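Local structure of de novo design, hyper stable, disulfide-rich mini protein (Synthetic construct, 5JG9) at residues Y7-Q12 and K22-R27; Y32-R35 and C40-C43. The protein has no known natural function, being a synthetic mini protein designed from scratch to fold into a very stable structure cross-linked by three disulfides. All blocks are in the same frame, centred on the assembly; numbering follows the deposited sequence.

Contact 1. Residues Y7-Q12 and K22-R27; sequences YKRCGQ and KERGER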
ATOM      1  N   TYR A   7      -1.118  -5.212  -1.264  1.00 21.90           N
ATOM      2  CA  TYR A   7      -2.348  -4.955  -2.083  1.00 23.69           C
ATOM      3  C   TYR A   7      -1.821  -4.357  -3.410  1.00 22.28           C
ATOM      4  O   TYR A   7      -1.330  -3.244  -3.407  1.00 18.61           O
ATOM      5  CB  TYR A   7      -3.230  -3.946  -1.401  1.00 26.01           C
ATOM      6  CG  TYR A   7      -3.702  -4.318   0.006  1.00 26.75           C
ATOM      7  CD1 TYR A   7      -4.894  -5.053   0.188  1.00 30.08           C
ATOM      8  CD2 TYR A   7      -2.967  -4.025   1.061  1.00 28.39           C
ATOM      9  CE1 TYR A   7      -5.308  -5.427   1.454  1.00 31.21           C
ATOM     10  CE2 TYR A   7      -3.368  -4.364   2.354  1.00 28.78           C
ATOM     11  CZ  TYR A   7      -4.521  -5.072   2.526  1.00 30.25           C
ATOM     12  OH  TYR A   7      -4.936  -5.427   3.775  1.00 32.10           O
ATOM     13  N   LYS A   8      -1.815  -5.137  -4.486  1.00 22.47           N
ATOM     14  CA  LYS A   8      -1.365  -4.668  -5.794  1.00 22.90           C
ATOM     15  C   LYS A   8      -2.547  -3.923  -6.431  1.00 23.64           C
ATOM     16  O   LYS A   8      -3.629  -4.464  -6.511  1.00 21.08           O
ATOM     17  CB  LYS A   8      -0.841  -5.790  -6.698  1.00 27.44           C
ATOM     18  CG  LYS A   8      -0.099  -5.296  -7.965  1.00 29.30           C
ATOM     19  CD  LYS A   8       0.353  -6.379  -8.936  1.00 33.09           C
ATOM     20  CE  LYS A   8      -0.795  -7.312  -9.353  1.00 36.03           C
ATOM     21  NZ  LYS A   8      -0.228  -8.452 -10.076  1.00 40.36           N
ATOM     22  N   ARG A   9      -2.304  -2.722  -6.982  1.00 24.76           N
ATOM     23  CA  ARG A   9      -3.415  -1.844  -7.441  1.00 25.32           C
ATOM     24  C   ARG A   9      -3.242  -1.342  -8.853  1.00 22.88           C
ATOM     25  O   ARG A   9      -3.153  -0.151  -9.065  1.00 20.92           O
ATOM     26  CB  ARG A   9      -3.605  -0.670  -6.460  1.00 25.53           C
ATOM     27  CG  ARG A   9      -4.020  -1.126  -5.064  1.00 27.71           C
ATOM     28  CD  ARG A   9      -5.414  -1.676  -5.173  1.00 30.04           C
ATOM     29  NE  ARG A   9      -5.996  -2.037  -3.909  1.00 33.49           N
ATOM     30  CZ  ARG A   9      -6.237  -3.294  -3.477  1.00 38.11           C
ATOM     31  NH1 ARG A   9      -5.842  -4.433  -4.169  1.00 35.33           N
ATOM     32  NH2 ARG A   9      -6.799  -3.400  -2.265  1.00 42.50           N
ATOM     33  N   CYS A  10      -3.160  -2.268  -9.806  1.00 24.20           N
ATOM     34  CA  CYS A  10      -2.944  -1.898 -11.211  1.00 22.35           C
ATOM     35  C   CYS A  10      -4.066  -0.994 -11.748  1.00 22.73           C
ATOM     36  O   CYS A  10      -3.854  -0.237 -12.697  1.00 22.41           O
ATOM     37  CB  CYS A  10      -2.797  -3.163 -12.078  1.00 23.49           C
ATOM     38  SG  CYS A  10      -1.339  -4.208 -11.697  1.00 24.21           S
ATOM     39  N   GLY A  11      -5.259  -1.085 -11.155  1.00 21.49           N
ATOM     40  CA  GLY A  11      -6.442  -0.259 -11.643  1.00 24.82           C
ATOM     41  C   GLY A  11      -6.471   1.119 -11.017  1.00 26.30           C
ATOM     42  O   GLY A  11      -7.478   1.756 -11.069  1.00 26.98           O
ATOM     43  N   GLN A  12      -5.385   1.540 -10.356  1.00 25.97           N
ATOM     44  CA  GLN A  12      -5.307   2.852  -9.744  1.00 29.48           C
ATOM     45  C   GLN A  12      -3.989   3.478 -10.114  1.00 30.87           C
ATOM     46  O   GLN A  12      -2.976   2.827 -10.207  1.00 30.36           O
ATOM     47  CB  GLN A  12      -5.342   2.683  -8.239  1.00 28.69           C
ATOM     48  CG  GLN A  12      -6.590   1.959  -7.716  1.00 29.66           C
ATOM     49  CD  GLN A  12      -6.794   1.904  -6.195  1.00 29.36           C
ATOM     50  OE1 GLN A  12      -7.900   1.540  -5.705  1.00 35.50           O
ATOM     51  NE2 GLN A  12      -5.768   2.129  -5.463  1.00 27.97           N
ATOM     52  N   LYS A  22      -1.321   5.023   3.043  1.00 27.64           N
ATOM     53  CA  LYS A  22      -1.138   5.845   4.234  1.00 29.17           C
ATOM     54  C   LYS A  22      -2.361   5.818   5.162  1.00 31.53           C
ATOM     55  O   LYS A  22      -2.216   5.611   6.345  1.00 30.43           O
ATOM     56  CB  LYS A  22      -0.874   7.264   3.825  1.00 30.36           C
ATOM     57  CG  LYS A  22      -0.725   8.221   4.974  1.00 32.79           C
ATOM     58  CD  LYS A  22      -0.246   9.535   4.451  1.00 34.74           C
ATOM     59  CE  LYS A  22       0.333  10.411   5.539  1.00 37.21           C
ATOM     60  NZ  LYS A  22      -0.765  10.936   6.382  1.00 39.19           N
ATOM     61  N   GLU A  23      -3.540   6.076   4.566  1.00 33.24           N
ATOM     62  CA  GLU A  23      -4.815   5.959   5.261  1.00 35.88           C
ATOM     63  C   GLU A  23      -4.981   4.618   5.928  1.00 33.55           C
ATOM     64  O   GLU A  23      -5.287   4.540   7.075  1.00 32.47           O
ATOM     65  CB  GLU A  23      -5.982   6.198   4.286  1.00 38.95           C
ATOM     66  CG  GLU A  23      -6.275   7.675   4.046  1.00 43.09           C
ATOM     67  CD  GLU A  23      -7.287   7.988   2.911  1.00 46.58           C
ATOM     68  OE1 GLU A  23      -7.739   7.054   2.132  1.00 46.76           O
ATOM     69  OE2 GLU A  23      -7.530   9.200   2.746  1.00 46.00           O
ATOM     70  N   ARG A  24      -4.729   3.549   5.165  1.00 32.88           N
ATOM     71  CA  ARG A  24      -4.891   2.170   5.634  0.50 33.05           C
ATOM     72  C   ARG A  24      -3.949   1.879   6.806  1.00 31.55           C
ATOM     73  O   ARG A  24      -4.338   1.334   7.849  1.00 35.34           O
ATOM     74  CB  ARG A  24      -4.694   1.207   4.440  0.50 32.59           C
ATOM     75  CG  ARG A  24      -4.709  -0.287   4.696  0.50 33.59           C
ATOM     76  CD  ARG A  24      -4.509  -1.102   3.392  0.50 33.54           C
ATOM     77  NE  ARG A  24      -5.479  -1.053   2.256  0.50 34.22           N
ATOM     78  CZ  ARG A  24      -5.365  -0.297   1.162  0.50 34.55           C
ATOM     79  NH1 ARG A  24      -4.385   0.574   1.028  0.50 34.11           N
ATOM     80  NH2 ARG A  24      -6.252  -0.396   0.193  0.50 35.70           N
ATOM     81  N   GLY A  25      -2.707   2.247   6.687  1.00 30.90           N
ATOM     82  CA  GLY A  25      -1.717   2.040   7.803  1.00 30.14           C
ATOM     83  C   GLY A  25      -2.119   2.840   9.028  1.00 32.50           C
ATOM     84  O   GLY A  25      -2.185   2.319  10.166  1.00 31.66           O
ATOM     85  N   GLU A  26      -2.401   4.126   8.813  1.00 32.84           N
ATOM     86  CA  GLU A  26      -2.605   5.049   9.931  1.00 34.70           C
ATOM     87  C   GLU A  26      -3.840   4.681  10.697  1.00 38.20           C
ATOM     88  O   GLU A  26      -3.798   4.660  11.947  1.00 39.90           O
ATOM     89  CB  GLU A  26      -2.636   6.500   9.453  1.00 36.12           C
ATOM     90  CG  GLU A  26      -1.223   6.904   9.108  1.00 36.63           C
ATOM     91  CD  GLU A  26      -1.037   8.328   8.770  1.00 39.46           C
ATOM     92  OE1 GLU A  26      -1.991   9.021   8.354  1.00 42.26           O
ATOM     93  OE2 GLU A  26       0.140   8.696   8.873  1.00 42.08           O
ATOM     94  N   ARG A  27      -4.909   4.314   9.967  1.00 37.36           N
ATOM     95  CA  ARG A  27      -6.156   3.906  10.571  1.00 41.29           C
ATOM     96  C   ARG A  27      -5.965   2.689  11.533  1.00 40.15           C
ATOM     97  O   ARG A  27      -6.715   2.512  12.490  1.00 41.55           O
ATOM     98  CB  ARG A  27      -7.151   3.655   9.452  1.00 43.01           C
ATOM     99  CG  ARG A  27      -8.438   2.976   9.800  1.00 50.28           C
ATOM    100  CD  ARG A  27      -8.806   1.979   8.696  1.00 51.02           C
ATOM    101  NE  ARG A  27      -8.751   2.558   7.372  1.00 52.79           N
ATOM    102  CZ  ARG A  27      -8.581   1.866   6.228  1.00 54.91           C
ATOM    103  NH1 ARG A  27      -8.344   0.546   6.223  1.00 54.40           N
ATOM    104  NH2 ARG A  27      -8.588   2.541   5.062  1.00 55.15           N
TER
HETATM  105  O   HOH W   1      -5.607   1.512  -2.618  1.00 24.84           O
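The guanidinium of Arg-24 lies flat over one face of the Tyr-7 ring. The two planes are 22° apart, and Arg-24 CZ stands 4.6 Å from the centroid of the Tyr-7 ring, so this is a stacked cation-pi pair. Arg-24 was modelled in two conformers, and the stack described is that of one of them. The overlap is offset: Arg-24 NE sits above the face, displaced toward the rim. The closest touch is made by a methylene carbon, Arg-24 CD, against Tyr-7 CE2 at 3.6 Å. A water lies in plane at the edge of the Arg-24 guanidinium. It accepts a bond from Gln-12 NE2 at 2.9 Å and a weak one from Arg-24 NH2. The Arg-9 guanidinium has Tyr-7 CB over the centre of one face. Its NH1 donates to Lys-8 O at 3.2 Å, from above the carbonyl plane, which ties the group back to the carbonyl of the residue before it. The contact joins strand 5-8, an outer strand of the three-stranded antiparallel sheet, to helix 14-28 packed on one face of that sheet in a designed strand-helix-strand-strand fold. Arg-24 leaves the helix with CG anti to the backbone N (chi1 175°) and runs extended until a bend at chi3 (-63°) lays its end over the ring. Replacing Tyr-7 with an alanine would probably leave the Arg-24 guanidinium without its stacking surface and freer to turn. Arg-9 NH2 and Arg-24 NH2 are 3.9 Å apart, two like charges with their planes steeply inclined. The Arg-24 side chain also touches Ile-45 of strand 40-46.

Contact 2. Residues Y32-R35 and C40-C43; sequences YQIR and CYVC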
ATOM      1  N   TYR A  32       3.297   1.249   6.859  1.00 25.18           N
ATOM      2  CA  TYR A  32       2.884   1.140   5.442  1.00 23.15           C
ATOM      3  C   TYR A  32       4.030   1.598   4.585  1.00 23.94           C
ATOM      4  O   TYR A  32       4.766   2.485   4.924  1.00 25.90           O
ATOM      5  CB  TYR A  32       1.620   1.980   5.161  1.00 22.67           C
ATOM      6  CG  TYR A  32       1.885   3.493   5.232  1.00 23.96           C
ATOM      7  CD1 TYR A  32       2.221   4.224   4.072  1.00 23.99           C
ATOM      8  CD2 TYR A  32       1.700   4.191   6.395  1.00 24.73           C
ATOM      9  CE1 TYR A  32       2.460   5.606   4.138  1.00 25.39           C
ATOM     10  CE2 TYR A  32       1.909   5.586   6.453  1.00 27.38           C
ATOM     11  CZ  TYR A  32       2.357   6.260   5.351  1.00 27.78           C
ATOM     12  OH  TYR A  32       2.517   7.645   5.449  1.00 29.18           O
ATOM     13  N   GLN A  33       4.139   1.001   3.419  1.00 24.22           N
ATOM     14  CA  GLN A  33       5.103   1.346   2.391  1.00 25.38           C
ATOM     15  C   GLN A  33       4.516   1.115   0.973  1.00 24.57           C
ATOM     16  O   GLN A  33       3.702   0.224   0.824  1.00 22.34           O
ATOM     17  CB  GLN A  33       6.278   0.366   2.518  1.00 29.34           C
ATOM     18  CG  GLN A  33       7.085   0.482   3.818  1.00 32.30           C
ATOM     19  CD  GLN A  33       7.892   1.749   4.072  1.00 37.09           C
ATOM     20  OE1 GLN A  33       8.436   2.034   5.236  1.00 39.67           O
ATOM     21  NE2 GLN A  33       8.149   2.451   2.999  1.00 38.06           N
ATOM     22  N   ILE A  34       4.986   1.882  -0.015  1.00 25.91           N
ATOM     23  CA  ILE A  34       4.540   1.757  -1.378  1.00 26.90           C
ATOM     24  C   ILE A  34       5.695   1.159  -2.136  1.00 27.30           C
ATOM     25  O   ILE A  34       6.844   1.609  -2.035  1.00 25.21           O
ATOM     26  CB  ILE A  34       4.054   3.093  -1.963  1.00 29.15           C
ATOM     27  CG1 ILE A  34       2.635   3.413  -1.437  1.00 30.12           C
ATOM     28  CG2 ILE A  34       3.926   3.027  -3.450  1.00 30.88           C
ATOM     29  CD1 ILE A  34       2.668   4.059  -0.048  1.00 33.68           C
ATOM     30  N   ARG A  35       5.376   0.049  -2.828  1.00 27.00           N
ATOM     31  CA  ARG A  35       6.322  -0.705  -3.648  1.00 28.39           C
ATOM     32  C   ARG A  35       5.811  -0.659  -5.110  1.00 29.19           C
ATOM     33  O   ARG A  35       4.730  -0.123  -5.357  1.00 27.74           O
ATOM     34  CB  ARG A  35       6.400  -2.170  -3.172  1.00 28.52           C
ATOM     35  CG  ARG A  35       6.421  -2.379  -1.628  1.00 28.90           C
ATOM     36  CD  ARG A  35       7.657  -1.789  -1.031  1.00 31.08           C
ATOM     37  NE  ARG A  35       7.909  -2.195   0.333  1.00 30.27           N
ATOM     38  CZ  ARG A  35       8.809  -1.588   1.090  1.00 34.28           C
ATOM     39  NH1 ARG A  35       9.462  -0.496   0.655  1.00 35.24           N
ATOM     40  NH2 ARG A  35       9.042  -2.030   2.327  1.00 36.72           N
ATOM     41  N   CYS A  40       2.728  -1.263 -11.749  1.00 23.67           N
ATOM     42  CA  CYS A  40       1.631  -1.203 -10.786  1.00 23.91           C
ATOM     43  C   CYS A  40       2.170  -0.905  -9.433  1.00 26.32           C
ATOM     44  O   CYS A  40       3.206  -1.484  -9.033  1.00 26.06           O
ATOM     45  CB  CYS A  40       0.948  -2.560 -10.720  1.00 23.79           C
ATOM     46  SG  CYS A  40       0.216  -3.080 -12.271  1.00 23.33           S
ATOM     47  N   TYR A  41       1.506  -0.017  -8.709  1.00 25.47           N
ATOM     48  CA  TYR A  41       1.859   0.325  -7.367  1.00 25.96           C
ATOM     49  C   TYR A  41       1.154  -0.626  -6.414  1.00 23.79           C
ATOM     50  O   TYR A  41       0.078  -1.155  -6.717  1.00 20.31           O
ATOM     51  CB  TYR A  41       1.528   1.798  -7.063  1.00 26.60           C
ATOM     52  CG  TYR A  41       2.491   2.666  -7.797  1.00 27.17           C
ATOM     53  CD1 TYR A  41       2.245   3.033  -9.094  1.00 28.25           C
ATOM     54  CD2 TYR A  41       3.686   3.096  -7.186  1.00 28.84           C
ATOM     55  CE1 TYR A  41       3.183   3.722  -9.835  1.00 30.57           C
ATOM     56  CE2 TYR A  41       4.607   3.857  -7.876  1.00 31.16           C
ATOM     57  CZ  TYR A  41       4.365   4.155  -9.193  1.00 32.43           C
ATOM     58  OH  TYR A  41       5.269   4.873  -9.906  1.00 34.92           O
ATOM     59  N   VAL A  42       1.867  -0.874  -5.308  1.00 21.69           N
ATOM     60  CA  VAL A  42       1.573  -1.921  -4.342  1.00 21.74           C
ATOM     61  C   VAL A  42       1.618  -1.240  -2.958  1.00 20.90           C
ATOM     62  O   VAL A  42       2.575  -0.626  -2.601  1.00 21.09           O
ATOM     63  CB  VAL A  42       2.590  -3.128  -4.426  1.00 21.89           C
ATOM     64  CG1 VAL A  42       2.277  -4.179  -3.352  1.00 21.75           C
ATOM     65  CG2 VAL A  42       2.551  -3.773  -5.792  1.00 23.64           C
ATOM     66  N   CYS A  43       0.534  -1.345  -2.215  1.00 21.15           N
ATOM     67  CA  CYS A  43       0.478  -1.006  -0.791  1.00 22.30           C
ATOM     68  C   CYS A  43       0.926  -2.201   0.073  1.00 22.99           C
ATOM     69  O   CYS A  43       0.283  -3.279   0.053  1.00 23.23           O
ATOM     70  CB  CYS A  43      -0.919  -0.585  -0.381  1.00 22.16           C
ATOM     71  SG  CYS A  43      -0.975  -0.177   1.362  1.00 23.38           S
TER
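Arg-35 and Val-42 form an antiparallel hydrogen-bonded pair. Arg-35 N donates to Val-42 O at 2.9 Å, nearly straight at 171° and in the carbonyl plane. The return bond, Val-42 N to Arg-35 O, is 3.0 Å and more bent, at 145°, with the donor above the carbonyl plane. Each acceptor also receives a CA-H...O contact: Ile-34 CA lies 3.3 Å from Val-42 O, and Tyr-41 CA lies 3.5 Å from Arg-35 O. Next along the ladder, Ile-34 and Cys-43 are a non-hydrogen-bonded pair. The two segments belong to the beta hairpin of strands 31-37 and 40-46. Ile-34 and Cys-43 lie on the face toward helix 14-28, where Ile-34 touches Arg-18 and Cys-43 is disulfide-bonded to Cys-21. The other face carries Arg-35 and Val-42, with Arg-35 CB 4.1 Å from Val-42 CB. Beyond CB the arginine turns away, and its guanidinium lies over Gln-33 CB, which is 3.5 Å above the centre of one face. Its NH2 makes a salt bridge with Glu-44. Ile-34 meets Tyr-41 diagonally: Ile-34 CG2 reaches the ring edge at Tyr-41 CD2, 3.7 Å away and near the ring plane. With CG1 beside the backbone N (chi1 -78°), the CG2 branch lies anti to that nitrogen and is the one that meets the tyrosine. The Tyr-41 hydroxyl is hydrogen-bonded to Lys-36 NZ. The chemistry differs between the faces: backbone bonds set the strand register, a disulfide ties the Ile-34 and Cys-43 face to the helix, and the Arg-35 to Glu-44 salt bridge lies on the other.

Contact 1 is a surface contact between side chains, with no direct hydrogen bond across it. Contact 2 is partly buried and depends on backbone bonds within the sheet. The first joins an outer strand to the helix; the second joins the central strand 40-46 to the other outer strand. They meet through that central strand. Cys-10 SG and Cys-40 SG form a disulfide between the contacts, and Tyr-7 N lies 2.7 Å from Cys-43 O, a probable backbone hydrogen bond. Arg-24 NH1 packs 3.5 Å from Cys-43 SG. Charge and aromatic stacking carry the surface contact between strand 5-8 and the helix, whereas strand pairing carries the one within the sheet.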